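Local atomic coordinates of Rna-binding protein with serine-rich domain 1 (Homo sapiens, PDB entry 4A8X), a protein that serves as an auxiliary component of the exon junction complex deposited on spliced mRNAs, and uses this RNA recognition motif domain to form the ASAP complex. Residues P4-V16 against I72-W86. Residues are numbered along the deposited sequence; the frame is centred on the assembly and turned at random.
Sequences PTKVHIGRLTRNV and IDGQEITATAVLAPW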
loop_
_atom_site.group_PDB
_atom_site.type_symbol
_atom_site.label_atom_id
_atom_site.label_comp_id
_atom_site.label_asym_id
_atom_site.label_seq_id
_atom_site.Cartn_x
_atom_site.Cartn_y
_atom_site.Cartn_z
ATOM N N PRO A 4 -7.781 14.815 25.517
ATOM C CA PRO A 4 -7.677 15.269 24.124
ATOM C C PRO A 4 -8.727 14.626 23.232
ATOM O O PRO A 4 -9.161 13.510 23.528
ATOM C CB PRO A 4 -6.318 14.740 23.704
ATOM C CG PRO A 4 -6.119 13.494 24.531
ATOM C CD PRO A 4 -6.722 13.847 25.867
ATOM N N THR A 5 -9.082 15.298 22.139
ATOM C CA THR A 5 -9.958 14.721 21.106
ATOM C C THR A 5 -9.273 14.528 19.745
ATOM O O THR A 5 -9.840 13.909 18.842
ATOM C CB THR A 5 -11.144 15.638 20.872
ATOM O OG1 THR A 5 -10.653 16.944 20.593
ATOM C CG2 THR A 5 -12.067 15.703 22.125
ATOM N N LYS A 6 -8.060 15.048 19.597
ATOM C CA LYS A 6 -7.353 14.996 18.316
ATOM C C LYS A 6 -6.271 13.922 18.350
ATOM O O LYS A 6 -5.544 13.802 19.335
ATOM C CB LYS A 6 -6.745 16.357 18.010
ATOM C CG LYS A 6 -6.114 16.445 16.595
ATOM C CD LYS A 6 -5.305 17.764 16.413
ATOM C CE LYS A 6 -6.141 18.994 16.631
ATOM N NZ LYS A 6 -5.305 20.229 16.629
ATOM N N VAL A 7 -6.143 13.159 17.276
ATOM C CA VAL A 7 -5.126 12.112 17.198
ATOM C C VAL A 7 -4.273 12.245 15.913
ATOM O O VAL A 7 -4.798 12.631 14.851
ATOM C CB VAL A 7 -5.757 10.688 17.238
ATOM C CG1 VAL A 7 -6.712 10.513 18.471
ATOM C CG2 VAL A 7 -6.492 10.382 15.968
ATOM N N HIS A 8 -2.975 11.935 16.025
ATOM C CA HIS A 8 -2.067 11.874 14.862
ATOM C C HIS A 8 -1.975 10.411 14.423
ATOM O O HIS A 8 -1.712 9.515 15.232
ATOM C CB HIS A 8 -0.675 12.403 15.246
ATOM C CG HIS A 8 0.360 12.264 14.167
ATOM N ND1 HIS A 8 1.091 11.112 13.985
ATOM C CD2 HIS A 8 0.804 13.144 13.235
ATOM C CE1 HIS A 8 1.954 11.291 12.990
ATOM N NE2 HIS A 8 1.793 12.511 12.509
ATOM N N ILE A 9 -2.219 10.166 13.160
ATOM C CA ILE A 9 -2.062 8.842 12.566
ATOM C C ILE A 9 -0.814 8.819 11.680
ATOM O O ILE A 9 -0.693 9.634 10.767
ATOM C CB ILE A 9 -3.280 8.487 11.670
ATOM C CG1 ILE A 9 -4.595 8.680 12.423
ATOM C CG2 ILE A 9 -3.160 7.078 11.124
ATOM C CD1 ILE A 9 -4.659 7.979 13.797
ATOM N N GLY A 10 0.101 7.885 11.952
ATOM C CA GLY A 10 1.388 7.836 11.273
ATOM C C GLY A 10 1.594 6.546 10.486
ATOM O O GLY A 10 0.890 5.553 10.698
ATOM N N ARG A 11 2.568 6.580 9.582
ATOM C CA ARG A 11 2.957 5.422 8.765
ATOM C C ARG A 11 1.877 5.003 7.754
ATOM O O ARG A 11 1.675 3.829 7.486
ATOM C CB ARG A 11 3.336 4.240 9.670
ATOM C CG ARG A 11 4.598 4.445 10.540
ATOM C CD ARG A 11 5.913 4.430 9.705
ATOM N NE ARG A 11 6.162 3.148 9.014
ATOM C CZ ARG A 11 6.878 3.003 7.890
ATOM N NH1 ARG A 11 7.441 4.055 7.297
ATOM N NH2 ARG A 11 7.018 1.796 7.339
ATOM N N LEU A 12 1.183 5.973 7.196
ATOM C CA LEU A 12 0.180 5.697 6.190
ATOM C C LEU A 12 0.903 5.420 4.886
ATOM O O LEU A 12 1.782 6.213 4.496
ATOM C CB LEU A 12 -0.750 6.911 6.030
ATOM C CG LEU A 12 -1.636 7.265 7.240
ATOM C CD1 LEU A 12 -2.563 8.485 6.975
ATOM C CD2 LEU A 12 -2.506 6.054 7.647
ATOM N N THR A 13 0.563 4.328 4.198
ATOM C CA THR A 13 1.138 4.102 2.883
ATOM C C THR A 13 0.717 5.155 1.860
ATOM O O THR A 13 -0.260 5.897 2.067
ATOM C CB THR A 13 0.842 2.713 2.312
ATOM O OG1 THR A 13 -0.453 2.706 1.757
ATOM C CG2 THR A 13 0.995 1.623 3.368
ATOM N N ARG A 14 1.463 5.207 0.744
ATOM C CA ARG A 14 1.142 6.092 -0.364
ATOM C C ARG A 14 -0.182 5.753 -1.080
ATOM O O ARG A 14 -0.663 6.521 -1.899
ATOM C CB ARG A 14 2.339 6.089 -1.333
ATOM C CG ARG A 14 2.247 6.956 -2.570
ATOM C CD ARG A 14 3.687 7.251 -3.045
ATOM N NE ARG A 14 4.362 8.144 -2.103
ATOM C CZ ARG A 14 5.674 8.346 -2.059
ATOM N NH1 ARG A 14 6.495 7.708 -2.895
ATOM N NH2 ARG A 14 6.170 9.192 -1.172
ATOM N N ASN A 15 -0.771 4.583 -0.813
ATOM C CA ASN A 15 -2.098 4.281 -1.351
ATOM C C ASN A 15 -3.243 4.928 -0.521
ATOM O O ASN A 15 -4.380 5.009 -0.991
ATOM C CB ASN A 15 -2.381 2.753 -1.340
ATOM C CG ASN A 15 -1.604 1.989 -2.367
ATOM O OD1 ASN A 15 -1.380 2.450 -3.493
ATOM N ND2 ASN A 15 -1.190 0.786 -1.997
ATOM N N VAL A 16 -2.974 5.327 0.725
ATOM C CA VAL A 16 -4.081 5.733 1.631
ATOM C C VAL A 16 -4.578 7.152 1.330
ATOM O O VAL A 16 -3.791 8.098 1.331
ATOM C CB VAL A 16 -3.649 5.621 3.134
ATOM C CG1 VAL A 16 -4.779 6.097 4.071
ATOM C CG2 VAL A 16 -3.240 4.184 3.469
ATOM N N ILE A 72 -3.143 -0.550 8.293
ATOM C CA ILE A 72 -3.855 0.051 7.170
ATOM C C ILE A 72 -3.037 -0.172 5.882
ATOM O O ILE A 72 -1.834 0.132 5.842
ATOM C CB ILE A 72 -4.131 1.558 7.373
ATOM C CG1 ILE A 72 -4.915 1.858 8.682
ATOM C CG2 ILE A 72 -4.884 2.121 6.113
ATOM C CD1 ILE A 72 -5.293 3.367 8.904
ATOM N N ASP A 73 -3.696 -0.717 4.873
ATOM C CA ASP A 73 -3.077 -1.130 3.610
ATOM C C ASP A 73 -1.789 -1.916 3.791
ATOM O O ASP A 73 -0.763 -1.590 3.161
ATOM C CB ASP A 73 -2.803 0.091 2.712
ATOM C CG ASP A 73 -2.390 -0.299 1.317
ATOM O OD1 ASP A 73 -2.851 -1.352 0.812
ATOM O OD2 ASP A 73 -1.581 0.463 0.721
ATOM N N GLY A 74 -1.821 -2.913 4.678
ATOM C CA GLY A 74 -0.746 -3.873 4.817
ATOM C C GLY A 74 0.425 -3.384 5.628
ATOM O O GLY A 74 1.468 -4.020 5.658
ATOM N N GLN A 75 0.257 -2.243 6.278
ATOM C CA GLN A 75 1.321 -1.634 7.046
ATOM C C GLN A 75 0.830 -1.268 8.455
ATOM O O GLN A 75 -0.269 -0.736 8.639
ATOM C CB GLN A 75 1.837 -0.372 6.318
ATOM C CG GLN A 75 3.064 0.252 6.956
ATOM C CD GLN A 75 3.844 1.063 5.954
ATOM O OE1 GLN A 75 4.583 0.506 5.124
ATOM N NE2 GLN A 75 3.639 2.389 5.978
ATOM N N GLU A 76 1.650 -1.563 9.453
ATOM C CA GLU A 76 1.354 -1.161 10.821
ATOM C C GLU A 76 1.437 0.375 11.004
ATOM O O GLU A 76 2.364 1.028 10.514
ATOM C CB GLU A 76 2.251 -1.899 11.792
ATOM C CG GLU A 76 1.977 -1.576 13.255
ATOM C CD GLU A 76 2.748 -2.457 14.247
ATOM O OE1 GLU A 76 3.002 -3.657 13.951
ATOM O OE2 GLU A 76 3.081 -1.928 15.332
ATOM N N ILE A 77 0.427 0.958 11.663
ATOM C CA ILE A 77 0.348 2.431 11.807
ATOM C C ILE A 77 0.520 2.815 13.282
ATOM O O ILE A 77 0.451 1.967 14.164
ATOM C CB ILE A 77 -1.020 3.022 11.339
ATOM C CG1 ILE A 77 -2.153 2.455 12.193
ATOM C CG2 ILE A 77 -1.295 2.744 9.833
ATOM C CD1 ILE A 77 -3.360 3.370 12.253
ATOM N N THR A 78 0.798 4.080 13.523
ATOM C CA THR A 78 0.876 4.633 14.885
ATOM C C THR A 78 -0.345 5.549 15.092
ATOM O O THR A 78 -0.845 6.136 14.139
ATOM C CB THR A 78 2.147 5.464 15.095
ATOM O OG1 THR A 78 2.192 6.566 14.161
ATOM C CG2 THR A 78 3.401 4.589 14.925
ATOM N N ALA A 79 -0.830 5.634 16.319
ATOM C CA ALA A 79 -1.928 6.541 16.654
ATOM C C ALA A 79 -1.615 7.168 18.006
ATOM O O ALA A 79 -1.339 6.459 18.980
ATOM C CB ALA A 79 -3.259 5.803 16.681
ATOM N N THR A 80 -1.576 8.495 18.059
ATOM C CA THR A 80 -1.163 9.148 19.296
ATOM C C THR A 80 -1.954 10.427 19.540
ATOM O O THR A 80 -2.273 11.175 18.614
ATOM C CB THR A 80 0.356 9.490 19.296
ATOM O OG1 THR A 80 0.543 10.728 18.635
ATOM C CG2 THR A 80 1.166 8.454 18.558
ATOM N N ALA A 81 -2.245 10.704 20.800
ATOM C CA ALA A 81 -3.017 11.893 21.146
ATOM C C ALA A 81 -2.216 13.137 20.886
ATOM O O ALA A 81 -0.995 13.177 21.073
ATOM C CB ALA A 81 -3.438 11.867 22.636
ATOM N N VAL A 82 -2.908 14.187 20.501
ATOM C CA VAL A 82 -2.259 15.447 20.205
ATOM C C VAL A 82 -2.966 16.606 20.851
ATOM O O VAL A 82 -4.181 16.760 20.723
ATOM C CB VAL A 82 -2.261 15.692 18.681
ATOM C CG1 VAL A 82 -1.873 17.165 18.355
ATOM C CG2 VAL A 82 -1.343 14.694 18.022
ATOM N N LEU A 83 -2.194 17.438 21.545
ATOM C CA LEU A 83 -2.705 18.659 22.133
ATOM C C LEU A 83 -1.994 19.835 21.464
ATOM O O LEU A 83 -0.914 20.249 21.899
ATOM C CB LEU A 83 -2.445 18.682 23.648
ATOM C CG LEU A 83 -3.236 17.726 24.543
ATOM C CD1 LEU A 83 -2.651 17.693 25.938
ATOM C CD2 LEU A 83 -4.697 18.123 24.626
ATOM N N ALA A 84 -2.605 20.391 20.423
ATOM C CA ALA A 84 -2.052 21.584 19.775
ATOM C C ALA A 84 -3.115 22.222 18.878
ATOM O O ALA A 84 -3.946 21.529 18.338
ATOM C CB ALA A 84 -0.843 21.212 18.959
ATOM N N PRO A 85 -3.096 23.553 18.740
ATOM C CA PRO A 85 -4.060 24.187 17.839
ATOM C C PRO A 85 -3.708 23.784 16.407
ATOM O O PRO A 85 -2.584 23.325 16.191
ATOM C CB PRO A 85 -3.828 25.681 18.055
ATOM C CG PRO A 85 -2.986 25.789 19.281
ATOM C CD PRO A 85 -2.204 24.520 19.367
ATOM N N TRP A 86 -4.620 23.946 15.453
ATOM C CA TRP A 86 -4.289 23.615 14.065
ATOM C C TRP A 86 -3.120 24.460 13.570
ATOM O O TRP A 86 -2.985 25.594 13.983
ATOM C CB TRP A 86 -5.487 23.857 13.192
ATOM C CG TRP A 86 -6.571 22.930 13.525
ATOM C CD1 TRP A 86 -7.725 23.223 14.187
ATOM C CD2 TRP A 86 -6.603 21.533 13.245
ATOM N NE1 TRP A 86 -8.494 22.092 14.311
ATOM C CE2 TRP A 86 -7.832 21.040 13.738
ATOM C CE3 TRP A 86 -5.725 20.653 12.603
ATOM C CZ2 TRP A 86 -8.196 19.710 13.627
ATOM C CZ3 TRP A 86 -6.091 19.330 12.492
ATOM C CH2 TRP A 86 -7.322 18.871 12.994
HETATM O O HOH W 1 -6.941 16.830 21.590
HETATM O O HOH W 2 -5.152 19.185 19.729
HETATM O O HOH W 3 -3.118 20.261 14.807
HETATM O O HOH W 4 1.020 8.750 15.502
HETATM O O HOH W 5 -0.605 2.704 6.321
HETATM O O HOH W 6 4.959 0.810 10.302
#
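Asp73 OD2 is gripped by two donors: Thr13 OG1, 2.7 Å away, meets its anti lone pair, and Asn15 ND2 reaches its syn side at 2.8 Å. Thr13 suits its place because OG1 also accepts from Asn15 N, closing an ST turn, while CG2 packs on Gln75 CB. A leucine in place of Asp73 would probably leave the Thr13 hydroxyl and one Asn15 amide hydrogen without their acceptor, and cost the bond that OD1 makes to the backbone of another protein's chain. Gln75 NE2 donates to Arg11 O at 2.9 Å from above the carbonyl plane, and the Gln75 amide lies stacked on the Arg11 guanidinium, the planes 15° apart. Strands 6-10 and 78-82 pair antiparallel in the βαββαβ fold of the RNA recognition motif, 6-10 lying between 46-54 and 75-82. Ile9 CD1 meets Ala79 CB at 3.9 Å on the face covered by the helices; His8 lies on the other, beside Tyr49 and Tyr51. At Gly10 a side chain would run into Thr78 OG1. With CG anti to the backbone N (chi1 -173°) and a bend at chi3, Lys6 lays NZ over the face of Trp86 in a cation-pi contact, 3.9 Å from the six-membered ring's centroid, with CE adding a CH-pi contact, while NZ also donates to Ala84 O.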